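Local coordinates for protein HTPA Reductase (Selaginella moellendorffii, PDB 5U5N) that probably reduces 4-hydroxy-tetrahydrodipicolinate to tetrahydrodipicolinate with NADH or NADPH, in the diaminopimelate route to lysine, at residues 44-49 and 53-58; 74-79 and 249-254; 134-139 and 174-179; 206-211 and 215-220. All blocks are in the same frame, centred on the assembly; numbering follows the deposited sequence.

Contact 1 (44-49 and 53-58)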
loop_
_atom_site.group_PDB
_atom_site.type_symbol
_atom_site.label_atom_id
_atom_site.label_comp_id
_atom_site.label_asym_id
_atom_site.label_seq_id
_atom_site.Cartn_x
_atom_site.Cartn_y
_atom_site.Cartn_z
ATOM N N LYS A 44 0.521 25.329 37.892
ATOM C CA LYS A 44 1.637 24.504 38.362
ATOM C C LYS A 44 2.856 24.623 37.438
ATOM O O LYS A 44 2.759 25.175 36.354
ATOM C CB LYS A 44 1.211 23.027 38.454
ATOM C CG LYS A 44 0.508 22.498 37.195
ATOM C CD LYS A 44 -0.004 21.101 37.403
ATOM C CE LYS A 44 -1.236 21.030 38.300
ATOM N NZ LYS A 44 -2.492 21.438 37.605
ATOM N N ARG A 45 3.980 24.085 37.899
ATOM C CA ARG A 45 5.229 24.034 37.153
ATOM C C ARG A 45 5.500 22.566 36.872
ATOM O O ARG A 45 5.619 21.775 37.801
ATOM C CB ARG A 45 6.416 24.596 37.970
ATOM C CG ARG A 45 6.668 26.096 37.926
ATOM C CD ARG A 45 7.579 26.544 39.086
ATOM N NE ARG A 45 6.933 26.382 40.419
ATOM C CZ ARG A 45 7.525 26.494 41.603
ATOM N NH1 ARG A 45 8.822 26.803 41.707
ATOM N NH2 ARG A 45 6.803 26.314 42.716
ATOM N N VAL A 46 5.601 22.207 35.593
ATOM C CA VAL A 46 5.959 20.830 35.206
ATOM C C VAL A 46 7.294 20.824 34.474
ATOM O O VAL A 46 7.661 21.816 33.836
ATOM C CB VAL A 46 4.874 20.159 34.341
ATOM C CG1 VAL A 46 3.544 20.108 35.071
ATOM C CG2 VAL A 46 4.671 20.845 33.006
ATOM N N VAL A 47 8.015 19.702 34.551
ATOM C CA VAL A 47 9.268 19.538 33.810
ATOM C C VAL A 47 9.024 18.681 32.565
ATOM O O VAL A 47 8.594 17.554 32.685
ATOM C CB VAL A 47 10.374 18.891 34.671
ATOM C CG1 VAL A 47 11.727 19.106 34.001
ATOM C CG2 VAL A 47 10.388 19.471 36.084
ATOM N N ILE A 48 9.271 19.242 31.383
ATOM C CA ILE A 48 9.222 18.507 30.095
ATOM C C ILE A 48 10.649 18.436 29.570
ATOM O O ILE A 48 11.195 19.430 29.117
ATOM C CB ILE A 48 8.321 19.198 29.038
ATOM C CG1 ILE A 48 6.862 19.332 29.517
ATOM C CG2 ILE A 48 8.341 18.459 27.678
ATOM C CD1 ILE A 48 6.265 18.054 30.069
ATOM N N GLY A 49 11.255 17.254 29.633
ATOM C CA GLY A 49 12.688 17.126 29.373
ATOM C C GLY A 49 13.433 17.876 30.461
ATOM O O GLY A 49 13.239 17.585 31.643
ATOM N N VAL A 53 7.885 24.120 32.505
ATOM C CA VAL A 53 6.721 24.793 31.910
ATOM C C VAL A 53 5.798 25.321 33.008
ATOM O O VAL A 53 5.344 24.570 33.864
ATOM C CB VAL A 53 5.912 23.865 30.966
ATOM C CG1 VAL A 53 4.731 24.597 30.345
ATOM C CG2 VAL A 53 6.806 23.319 29.848
ATOM N N ASP A 54 5.524 26.612 32.931
ATOM C CA ASP A 54 4.551 27.304 33.771
ATOM C C ASP A 54 3.134 27.023 33.231
ATOM O O ASP A 54 2.719 27.588 32.229
ATOM C CB ASP A 54 4.883 28.796 33.709
ATOM C CG ASP A 54 4.121 29.632 34.694
ATOM O OD1 ASP A 54 3.370 29.095 35.534
ATOM O OD2 ASP A 54 4.295 30.876 34.643
ATOM N N VAL A 55 2.414 26.119 33.887
ATOM C CA VAL A 55 1.067 25.752 33.478
ATOM C C VAL A 55 0.052 26.716 34.172
ATOM O O VAL A 55 0.028 26.841 35.402
ATOM C CB VAL A 55 0.794 24.277 33.806
ATOM C CG1 VAL A 55 -0.629 23.894 33.431
ATOM C CG2 VAL A 55 1.823 23.386 33.083
ATOM N N ARG A 56 -0.753 27.393 33.360
ATOM C CA ARG A 56 -1.607 28.460 33.817
ATOM C C ARG A 56 -3.047 28.030 33.582
ATOM O O ARG A 56 -3.341 27.245 32.679
ATOM C CB ARG A 56 -1.290 29.749 33.062
ATOM C CG ARG A 56 0.185 30.153 33.106
ATOM C CD ARG A 56 0.547 30.892 34.395
ATOM N NE ARG A 56 0.126 32.305 34.334
ATOM C CZ ARG A 56 0.812 33.299 33.746
ATOM N NH1 ARG A 56 2.011 33.103 33.191
ATOM N NH2 ARG A 56 0.287 34.515 33.705
ATOM N N GLU A 57 -3.937 28.565 34.407
ATOM C CA GLU A 57 -5.360 28.269 34.329
ATOM C C GLU A 57 -5.914 28.901 33.072
ATOM O O GLU A 57 -5.439 29.935 32.621
ATOM C CB GLU A 57 -6.104 28.793 35.573
ATOM C CG GLU A 57 -5.654 28.139 36.880
ATOM C CD GLU A 57 -6.355 28.680 38.120
ATOM O OE1 GLU A 57 -7.387 29.392 37.996
ATOM O OE2 GLU A 57 -5.884 28.386 39.247
ATOM N N VAL A 58 -6.924 28.262 32.496
ATOM C CA VAL A 58 -7.491 28.755 31.242
ATOM C C VAL A 58 -8.194 30.113 31.400
ATOM O O VAL A 58 -8.298 30.858 30.440
ATOM C CB VAL A 58 -8.417 27.725 30.555
ATOM C CG1 VAL A 58 -9.739 27.545 31.302
ATOM C CG2 VAL A 58 -8.617 28.114 29.094
#

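Contact 2 (74-79 and 249-254)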
loop_
_atom_site.group_PDB
_atom_site.type_symbol
_atom_site.label_atom_id
_atom_site.label_comp_id
_atom_site.label_asym_id
_atom_site.label_seq_id
_atom_site.Cartn_x
_atom_site.Cartn_y
_atom_site.Cartn_z
ATOM N N ASN A 74 6.624 33.981 16.770
ATOM C CA ASN A 74 6.376 32.980 15.740
ATOM C C ASN A 74 5.760 31.703 16.263
ATOM O O ASN A 74 5.736 30.695 15.536
ATOM C CB ASN A 74 7.678 32.661 15.016
ATOM C CG ASN A 74 8.328 33.891 14.465
ATOM O OD1 ASN A 74 7.658 34.775 13.904
ATOM N ND2 ASN A 74 9.645 33.987 14.652
ATOM N N VAL A 75 5.255 31.729 17.496
ATOM C CA VAL A 75 4.712 30.552 18.131
ATOM C C VAL A 75 3.605 29.903 17.296
ATOM O O VAL A 75 2.820 30.598 16.648
ATOM C CB VAL A 75 4.166 30.853 19.542
ATOM C CG1 VAL A 75 2.961 31.766 19.471
ATOM C CG2 VAL A 75 3.840 29.559 20.277
ATOM N N ILE A 76 3.592 28.573 17.320
ATOM C CA ILE A 76 2.506 27.771 16.811
ATOM C C ILE A 76 1.961 27.045 17.997
ATOM O O ILE A 76 2.722 26.471 18.754
ATOM C CB ILE A 76 3.032 26.728 15.773
ATOM C CG1 ILE A 76 3.429 27.453 14.499
ATOM C CG2 ILE A 76 1.971 25.659 15.502
ATOM C CD1 ILE A 76 4.158 26.612 13.481
ATOM N N VAL A 77 0.657 27.029 18.129
ATOM C CA VAL A 77 -0.004 26.336 19.224
ATOM C C VAL A 77 -0.367 24.912 18.796
ATOM O O VAL A 77 -0.853 24.705 17.702
ATOM C CB VAL A 77 -1.268 27.074 19.663
ATOM C CG1 VAL A 77 -2.014 26.283 20.723
ATOM C CG2 VAL A 77 -0.929 28.475 20.172
ATOM N N VAL A 78 -0.107 23.952 19.677
ATOM C CA VAL A 78 -0.573 22.596 19.543
ATOM C C VAL A 78 -1.634 22.342 20.600
ATOM O O VAL A 78 -1.332 22.477 21.809
ATOM C CB VAL A 78 0.587 21.638 19.776
ATOM C CG1 VAL A 78 0.092 20.211 19.787
ATOM C CG2 VAL A 78 1.633 21.816 18.667
ATOM N N ASP A 79 -2.863 22.023 20.159
ATOM C CA ASP A 79 -4.005 21.793 21.020
ATOM C C ASP A 79 -4.368 20.309 21.112
ATOM O O ASP A 79 -4.850 19.729 20.138
ATOM C CB ASP A 79 -5.200 22.607 20.524
ATOM C CG ASP A 79 -6.326 22.690 21.536
ATOM O OD1 ASP A 79 -7.002 21.676 21.732
ATOM O OD2 ASP A 79 -6.549 23.791 22.156
ATOM N N ASP A 249 5.987 16.646 13.110
ATOM C CA ASP A 249 6.032 16.820 11.649
ATOM C C ASP A 249 5.023 17.845 11.160
ATOM O O ASP A 249 5.326 18.642 10.279
ATOM C CB ASP A 249 5.779 15.504 10.948
ATOM C CG ASP A 249 6.792 14.427 11.346
ATOM O OD1 ASP A 249 7.974 14.761 11.679
ATOM O OD2 ASP A 249 6.384 13.226 11.303
ATOM N N ALA A 250 3.828 17.822 11.738
ATOM C CA ALA A 250 2.808 18.785 11.363
ATOM C C ALA A 250 3.320 20.201 11.678
ATOM O O ALA A 250 3.162 21.110 10.878
ATOM C CB ALA A 250 1.476 18.484 12.083
ATOM N N VAL A 251 3.968 20.372 12.822
ATOM C CA VAL A 251 4.442 21.708 13.253
ATOM C C VAL A 251 5.557 22.172 12.311
ATOM O O VAL A 251 5.615 23.337 11.948
ATOM C CB VAL A 251 4.939 21.683 14.707
ATOM C CG1 VAL A 251 5.890 22.845 15.020
ATOM C CG2 VAL A 251 3.763 21.705 15.662
ATOM N N LEU A 252 6.426 21.245 11.932
ATOM C CA LEU A 252 7.502 21.546 10.986
ATOM C C LEU A 252 6.957 21.958 9.626
ATOM O O LEU A 252 7.416 22.911 9.044
ATOM C CB LEU A 252 8.419 20.348 10.819
ATOM C CG LEU A 252 9.313 19.976 11.992
ATOM C CD1 LEU A 252 10.101 18.736 11.657
ATOM C CD2 LEU A 252 10.243 21.123 12.373
ATOM N N PHE A 253 5.955 21.231 9.139
ATOM C CA PHE A 253 5.282 21.591 7.900
ATOM C C PHE A 253 4.611 22.957 7.983
ATOM O O PHE A 253 4.843 23.800 7.127
ATOM C CB PHE A 253 4.297 20.490 7.507
ATOM C CG PHE A 253 3.494 20.776 6.263
ATOM C CD1 PHE A 253 3.986 20.483 4.996
ATOM C CD2 PHE A 253 2.236 21.355 6.370
ATOM C CE1 PHE A 253 3.231 20.737 3.869
ATOM C CE2 PHE A 253 1.473 21.598 5.231
ATOM C CZ PHE A 253 1.962 21.285 3.987
ATOM N N LEU A 254 3.812 23.201 9.019
ATOM C CA LEU A 254 3.078 24.485 9.136
ATOM C C LEU A 254 4.053 25.668 9.269
ATOM O O LEU A 254 3.867 26.724 8.684
ATOM C CB LEU A 254 2.075 24.457 10.307
ATOM C CG LEU A 254 1.008 25.553 10.320
ATOM C CD1 LEU A 254 0.158 25.517 9.059
ATOM C CD2 LEU A 254 0.117 25.455 11.566
#

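Contact 3 (134-139 and 174-179)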
loop_
_atom_site.group_PDB
_atom_site.type_symbol
_atom_site.label_atom_id
_atom_site.label_comp_id
_atom_site.label_asym_id
_atom_site.label_seq_id
_atom_site.Cartn_x
_atom_site.Cartn_y
_atom_site.Cartn_z
ATOM N N VAL A 134 -2.112 7.331 8.384
ATOM C CA VAL A 134 -2.824 8.148 7.397
ATOM C C VAL A 134 -2.326 7.835 5.959
ATOM O O VAL A 134 -3.144 7.773 5.019
ATOM C CB VAL A 134 -2.681 9.661 7.668
ATOM C CG1 VAL A 134 -3.235 10.498 6.517
ATOM C CG2 VAL A 134 -3.370 10.033 8.973
ATOM N N ALA A 135 -1.008 7.689 5.795
ATOM C CA ALA A 135 -0.427 7.414 4.467
ATOM C C ALA A 135 -0.892 6.089 3.884
ATOM O O ALA A 135 -1.150 6.009 2.656
ATOM C CB ALA A 135 1.103 7.445 4.517
ATOM N N PHE A 136 -0.954 5.061 4.737
ATOM C CA PHE A 136 -1.411 3.734 4.335
ATOM C C PHE A 136 -2.872 3.763 3.914
ATOM O O PHE A 136 -3.239 3.197 2.881
ATOM C CB PHE A 136 -1.252 2.719 5.473
ATOM C CG PHE A 136 -1.975 1.436 5.231
ATOM C CD1 PHE A 136 -1.561 0.612 4.162
ATOM C CD2 PHE A 136 -3.062 1.039 6.019
ATOM C CE1 PHE A 136 -2.215 -0.585 3.888
ATOM C CE2 PHE A 136 -3.705 -0.180 5.758
ATOM C CZ PHE A 136 -3.287 -0.985 4.678
ATOM N N VAL A 137 -3.694 4.426 4.730
ATOM C CA VAL A 137 -5.116 4.572 4.451
ATOM C C VAL A 137 -5.308 5.227 3.097
ATOM O O VAL A 137 -6.127 4.760 2.286
ATOM C CB VAL A 137 -5.848 5.366 5.562
ATOM C CG1 VAL A 137 -7.243 5.822 5.122
ATOM C CG2 VAL A 137 -5.966 4.497 6.794
ATOM N N ALA A 138 -4.542 6.269 2.835
ATOM C CA ALA A 138 -4.810 7.093 1.676
ATOM C C ALA A 138 -4.274 6.459 0.397
ATOM O O ALA A 138 -4.802 6.733 -0.717
ATOM C CB ALA A 138 -4.238 8.474 1.856
ATOM N N ALA A 139 -3.246 5.618 0.572
ATOM C CA ALA A 139 -2.692 4.827 -0.522
ATOM C C ALA A 139 -3.722 3.826 -0.960
ATOM O O ALA A 139 -4.057 3.782 -2.154
ATOM C CB ALA A 139 -1.436 4.095 -0.078
ATOM N N LEU A 174 -12.726 1.348 9.096
ATOM C CA LEU A 174 -13.862 1.601 8.216
ATOM C C LEU A 174 -13.441 2.232 6.917
ATOM O O LEU A 174 -14.022 1.936 5.881
ATOM C CB LEU A 174 -14.899 2.523 8.872
ATOM C CG LEU A 174 -15.658 2.024 10.096
ATOM C CD1 LEU A 174 -16.574 3.137 10.562
ATOM C CD2 LEU A 174 -16.435 0.766 9.736
ATOM N N ALA A 175 -12.486 3.151 6.979
ATOM C CA ALA A 175 -12.016 3.810 5.764
ATOM C C ALA A 175 -11.263 2.809 4.856
ATOM O O ALA A 175 -11.408 2.834 3.630
ATOM C CB ALA A 175 -11.136 4.998 6.100
ATOM N N VAL A 176 -10.494 1.917 5.453
ATOM C CA VAL A 176 -9.779 0.909 4.663
ATOM C C VAL A 176 -10.792 -0.085 4.051
ATOM O O VAL A 176 -10.718 -0.365 2.848
ATOM C CB VAL A 176 -8.667 0.210 5.481
ATOM C CG1 VAL A 176 -8.073 -0.981 4.711
ATOM C CG2 VAL A 176 -7.575 1.207 5.842
ATOM N N ILE A 177 -11.752 -0.563 4.845
ATOM C CA ILE A 177 -12.832 -1.440 4.345
ATOM C C ILE A 177 -13.555 -0.788 3.182
ATOM O O ILE A 177 -13.800 -1.420 2.169
ATOM C CB ILE A 177 -13.813 -1.824 5.448
ATOM C CG1 ILE A 177 -13.147 -2.793 6.420
ATOM C CG2 ILE A 177 -15.048 -2.485 4.875
ATOM C CD1 ILE A 177 -13.658 -2.676 7.836
ATOM N N SER A 178 -13.854 0.495 3.305
ATOM C CA SER A 178 -14.460 1.206 2.192
ATOM C C SER A 178 -13.645 1.146 0.867
ATOM O O SER A 178 -14.201 1.121 -0.233
ATOM C CB SER A 178 -14.700 2.649 2.580
ATOM O OG SER A 178 -14.788 3.419 1.404
ATOM N N SER A 179 -12.332 1.220 0.978
ATOM C CA SER A 179 -11.455 1.077 -0.185
ATOM C C SER A 179 -11.505 -0.360 -0.676
ATOM O O SER A 179 -11.626 -0.583 -1.863
ATOM C CB SER A 179 -10.012 1.508 0.136
ATOM O OG SER A 179 -10.020 2.908 0.304
HETATM O O HOH W 1 -8.621 3.793 2.633
#

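Contact 4 (206-211 and 215-220)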
loop_
_atom_site.group_PDB
_atom_site.type_symbol
_atom_site.label_atom_id
_atom_site.label_comp_id
_atom_site.label_asym_id
_atom_site.label_seq_id
_atom_site.Cartn_x
_atom_site.Cartn_y
_atom_site.Cartn_z
ATOM N N GLY A 206 -0.560 -10.098 19.299
ATOM C CA GLY A 206 0.802 -9.683 19.637
ATOM C C GLY A 206 0.918 -8.398 20.454
ATOM O O GLY A 206 2.001 -7.819 20.522
ATOM N N VAL A 207 -0.171 -7.956 21.086
ATOM C CA VAL A 207 -0.153 -6.703 21.824
ATOM C C VAL A 207 0.689 -6.917 23.075
ATOM O O VAL A 207 0.446 -7.892 23.785
ATOM C CB VAL A 207 -1.567 -6.228 22.215
ATOM C CG1 VAL A 207 -1.502 -4.954 23.097
ATOM C CG2 VAL A 207 -2.413 -5.959 20.977
ATOM N N PRO A 208 1.707 -6.056 23.324
ATOM C CA PRO A 208 2.486 -6.205 24.566
ATOM C C PRO A 208 1.665 -5.911 25.811
ATOM O O PRO A 208 0.785 -5.037 25.768
ATOM C CB PRO A 208 3.598 -5.151 24.430
ATOM C CG PRO A 208 3.708 -4.904 22.974
ATOM C CD PRO A 208 2.313 -5.052 22.432
ATOM N N GLU A 209 1.991 -6.606 26.903
ATOM C CA GLU A 209 1.190 -6.575 28.124
ATOM C C GLU A 209 1.055 -5.151 28.665
ATOM O O GLU A 209 -0.012 -4.779 29.126
ATOM C CB GLU A 209 1.825 -7.516 29.149
ATOM C CG GLU A 209 1.109 -7.699 30.480
ATOM C CD GLU A 209 1.893 -8.636 31.416
ATOM O OE1 GLU A 209 3.009 -9.092 31.041
ATOM O OE2 GLU A 209 1.415 -8.934 32.542
ATOM N N GLN A 210 2.118 -4.352 28.568
ATOM C CA GLN A 210 2.080 -2.963 29.055
ATOM C C GLN A 210 1.154 -2.042 28.233
ATOM O O GLN A 210 0.726 -1.000 28.732
ATOM C CB GLN A 210 3.505 -2.375 29.123
ATOM C CG GLN A 210 4.099 -1.954 27.793
ATOM C CD GLN A 210 5.592 -2.184 27.672
ATOM O OE1 GLN A 210 6.390 -1.435 28.249
ATOM N NE2 GLN A 210 5.974 -3.231 26.901
ATOM N N HIS A 211 0.838 -2.436 26.991
ATOM C CA HIS A 211 0.024 -1.603 26.109
ATOM C C HIS A 211 -1.439 -2.043 25.922
ATOM O O HIS A 211 -2.125 -1.549 25.009
ATOM C CB HIS A 211 0.720 -1.492 24.776
ATOM C CG HIS A 211 2.034 -0.788 24.850
ATOM N ND1 HIS A 211 2.142 0.545 25.184
ATOM C CD2 HIS A 211 3.290 -1.219 24.585
ATOM C CE1 HIS A 211 3.416 0.898 25.152
ATOM N NE2 HIS A 211 4.132 -0.156 24.791
ATOM N N HIS A 215 -3.692 0.931 22.681
ATOM C CA HIS A 215 -3.180 0.351 21.443
ATOM C C HIS A 215 -4.222 0.363 20.346
ATOM O O HIS A 215 -5.406 0.493 20.606
ATOM C CB HIS A 215 -2.641 -1.073 21.690
ATOM C CG HIS A 215 -3.701 -2.101 21.954
ATOM N ND1 HIS A 215 -4.153 -2.404 23.224
ATOM C CD2 HIS A 215 -4.414 -2.877 21.106
ATOM C CE1 HIS A 215 -5.089 -3.332 23.138
ATOM N NE2 HIS A 215 -5.263 -3.637 21.868
ATOM N N ALA A 216 -3.750 0.189 19.103
ATOM C CA ALA A 216 -4.619 0.062 17.934
ATOM C C ALA A 216 -3.974 -0.846 16.872
ATOM O O ALA A 216 -3.111 -0.419 16.069
ATOM C CB ALA A 216 -4.970 1.420 17.367
ATOM N N PHE A 217 -4.357 -2.121 16.927
ATOM C CA PHE A 217 -3.816 -3.166 16.064
ATOM C C PHE A 217 -4.906 -3.528 15.088
ATOM O O PHE A 217 -6.046 -3.825 15.505
ATOM C CB PHE A 217 -3.426 -4.401 16.880
ATOM C CG PHE A 217 -2.065 -4.303 17.581
ATOM C CD1 PHE A 217 -1.630 -3.112 18.210
ATOM C CD2 PHE A 217 -1.247 -5.431 17.689
ATOM C CE1 PHE A 217 -0.407 -3.056 18.866
ATOM C CE2 PHE A 217 -0.033 -5.371 18.339
ATOM C CZ PHE A 217 0.390 -4.185 18.929
ATOM N N HIS A 218 -4.574 -3.477 13.796
ATOM C CA HIS A 218 -5.453 -3.879 12.706
ATOM C C HIS A 218 -4.768 -4.945 11.801
ATOM O O HIS A 218 -3.572 -4.859 11.542
ATOM C CB HIS A 218 -5.765 -2.676 11.826
ATOM C CG HIS A 218 -6.325 -1.499 12.562
ATOM N ND1 HIS A 218 -5.539 -0.651 13.301
ATOM C CD2 HIS A 218 -7.591 -1.031 12.663
ATOM C CE1 HIS A 218 -6.301 0.287 13.838
ATOM N NE2 HIS A 218 -7.552 0.078 13.466
ATOM N N THR A 219 -5.558 -5.915 11.353
ATOM C CA THR A 219 -5.154 -6.979 10.439
ATOM C C THR A 219 -6.244 -7.132 9.377
ATOM O O THR A 219 -7.424 -7.337 9.718
ATOM C CB THR A 219 -5.018 -8.329 11.168
ATOM O OG1 THR A 219 -4.009 -8.239 12.177
ATOM C CG2 THR A 219 -4.614 -9.449 10.192
ATOM N N TYR A 220 -5.860 -7.036 8.107
ATOM C CA TYR A 220 -6.736 -7.237 6.966
ATOM C C TYR A 220 -6.198 -8.447 6.178
ATOM O O TYR A 220 -5.010 -8.455 5.782
ATOM C CB TYR A 220 -6.746 -6.003 6.065
ATOM C CG TYR A 220 -6.929 -4.686 6.784
ATOM C CD1 TYR A 220 -5.861 -4.031 7.382
ATOM C CD2 TYR A 220 -8.192 -4.088 6.874
ATOM C CE1 TYR A 220 -6.042 -2.822 8.053
ATOM C CE2 TYR A 220 -8.377 -2.877 7.552
ATOM C CZ TYR A 220 -7.298 -2.262 8.127
ATOM O OH TYR A 220 -7.476 -1.085 8.783
#

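Contact 1 (44-49 and 53-58)
R45, whose CA meets V53 O in a C-H...O contact, stands opposite D54 as a non-hydrogen-bonded pair of an antiparallel beta hairpin, and the flat groups of these two, guanidinium and carboxylate, rise from the same face of the strands without pairing, R45 NE staying 6.6 Å from D54 OD1. The carboxylate serves its own strand instead, D54 OD2 forming a salt bridge with R56 NH1 at 3.5 Å, and R56 is shared with E60 and E67. K44, V46, V53 and V55 line the opposite, largely aliphatic face.

K44 with V55 and V46 with V53 are the hydrogen-bonded pairs, giving four backbone bonds. Those accepted by strand 44-48 are the shorter, V55 N to K44 O and V53 N to V46 O both measuring 2.7 Å.

With V46 CG1 anti to the carbonyl carbon (chi1 -59°), CG2 falls between the backbone N and that carbon, against V53 CB and V55 CG2, 3.8 Å from each. Further along, I48 CG1 meets V53 CG2. The hairpin continues the small sheet begun by strand 34-37 in the Rossmann-type nucleotide-binding domain; V46 and V55 rest on C12, next to the NAD-binding D11, and V58 touches NAD. K44 bends its NZ back to G42 O, while its CG lies alongside V55 with 3.8 Å between K44 CG and V55 CB.

Contact 2 (74-79 and 249-254)
V78 and V251 make the tightest touch between strand 76-79 and helix 249-254: their side chains cross at about a right angle and meet methyl to methyl, V78 CG2 to V251 CG2 at 3.7 Å. The same V251 methyl also faces I76, which points toward the helix, with I76 CG2 4.3 Å from V251 CG2, so one branch of the valine serves two neighbours. I76 is the longer of the two strand side chains. Extended about chi2 (171°), it carries CD1 up to the helix backbone, where I76 CD1 lies 3.9 Å from V251 O. Its other branch looks to the following turn, I76 CG2 approaching L254 CD2 at 4.4 Å. The side chains that meet are all apolar, and all four residues are buried.

Strand and helix run nearly antiparallel, 151° between their directions and 10.0 Å between their axes. This is helix-on-sheet packing in a Rossmann-type domain: strand 76-79 lies between strands 7-10 and 100-102 of the parallel sheet, and a helix from the C-terminal part of the chain covers one of its faces. V251 also touches V7 and V101, and L254 touches V101, so the helix spans three adjacent strands.

Further out, backbone bonds to M8 and V101 fix the strand on its two flanks. At its C-terminal end the D79 carboxylate is held by Y93, N89, T81 and T104, N89 being an NAD-binding residue. The helix is tied by salt bridges from D249 to K131 and R279, and by the edge-to-face meeting of F253 with Y267.

Contact 3 (134-139 and 174-179)
V137 and V176 have the nearest CA atoms, 5.9 Å apart, of two helical segments that run in nearly the same direction, their axes 9.5 Å apart and inclined by 23°. Both belong to the C-terminal alpha/beta domain of the DapB family, whose mixed sheet bears these helices.

The side chains meet through small aliphatic groups. V137 uses both branches: V137 CG1 touches A175 CB at 4.1 Å, and V137 CG2 meets V176 CG2 at 3.8 Å, the two valines inclined to each other. The same V176 methyl receives F136, whose ring, with CG swung anti to the backbone N (chi1 167°), reaches across so that F136 CE2 lies 4.1 Å from V176 CG2. The phenylalanine ring also meets H235 and packs on F231 of the second subunit, while A135 and A138 pack on F147 of that subunit; helix 131-146 thus faces both its own domain and the dimer partner.

Beside the valines a water joins the helices. It donates to V137 O at 2.7 Å and weakly to A175 O at 3.1 Å, and is hydrogen-bonded to S179 OG at 2.9 Å.

Contact 4 (206-211 and 215-220)
The loop that follows helix 198-203 folds against the start of strand 215-223, an inner strand of the mixed sheet in the C-terminal domain, with V207 inserted at the rings of H215 and F217. These alternate residues point to the same side of the strand, and V207 gives each one a methyl. V207 CG1 sits over the imidazole face, 3.8 Å from the H215 ring centroid, and V207 CG2 lies over the middle of the phenyl face, 3.6 Å from the F217 ring centroid; both are CH-pi contacts. With CG1 anti to the backbone N (chi1 175°), the valine spreads its two branches to the two rings.

Around F217 the loop closes in obliquely, through the backbone at G206 (G206 C 3.8 Å from F217 CE2) and the pyrrolidine ring of P208 (P208 CD 4.1 Å from F217 CZ). A short 3-10 turn, in which H211 N bonds to P208 O, then brings the chain back to the imidazole. There H215 ND1 donates to H211 O at 2.8 Å, a bent bond (140° at the hydrogen) with the oxygen 19° out of the ring plane. On the neighbouring strand 155-162, S161 OG bonds to H215 NE2.

A phenylalanine in place of H215 has no ring nitrogens and would probably leave H211 O and S161 OG without their imidazole partner, the ring itself freer to turn. As the donor to H211 O, ND1 carries a hydrogen, and bonds at both nitrogens fix the rotation of the imidazole, and with it the face offered to V207.

Contacts 1 and 2 belong to the nucleotide-binding half of the subunit, their centres 19 Å apart and their nearest atoms about 8 Å. Contacts 3 and 4 share the C-terminal domain and touch directly: V176 CG1 meets Y220 CE2 at 3.4 Å, joining the helix pair to the sheet beneath. Along the chain both are nested within the loop closed by contact 2, whose helix returns from the C-terminal part to the Rossmann sheet. NAD lies nearest contact 1, where V58 touches it. The side chain of V78 in contact 2 is about 9 Å from NAD. In contact 3 the side chain of V137 is about 12 Å from NAD, and in contact 4 the side chain of H215 is about 12 Å from NAD.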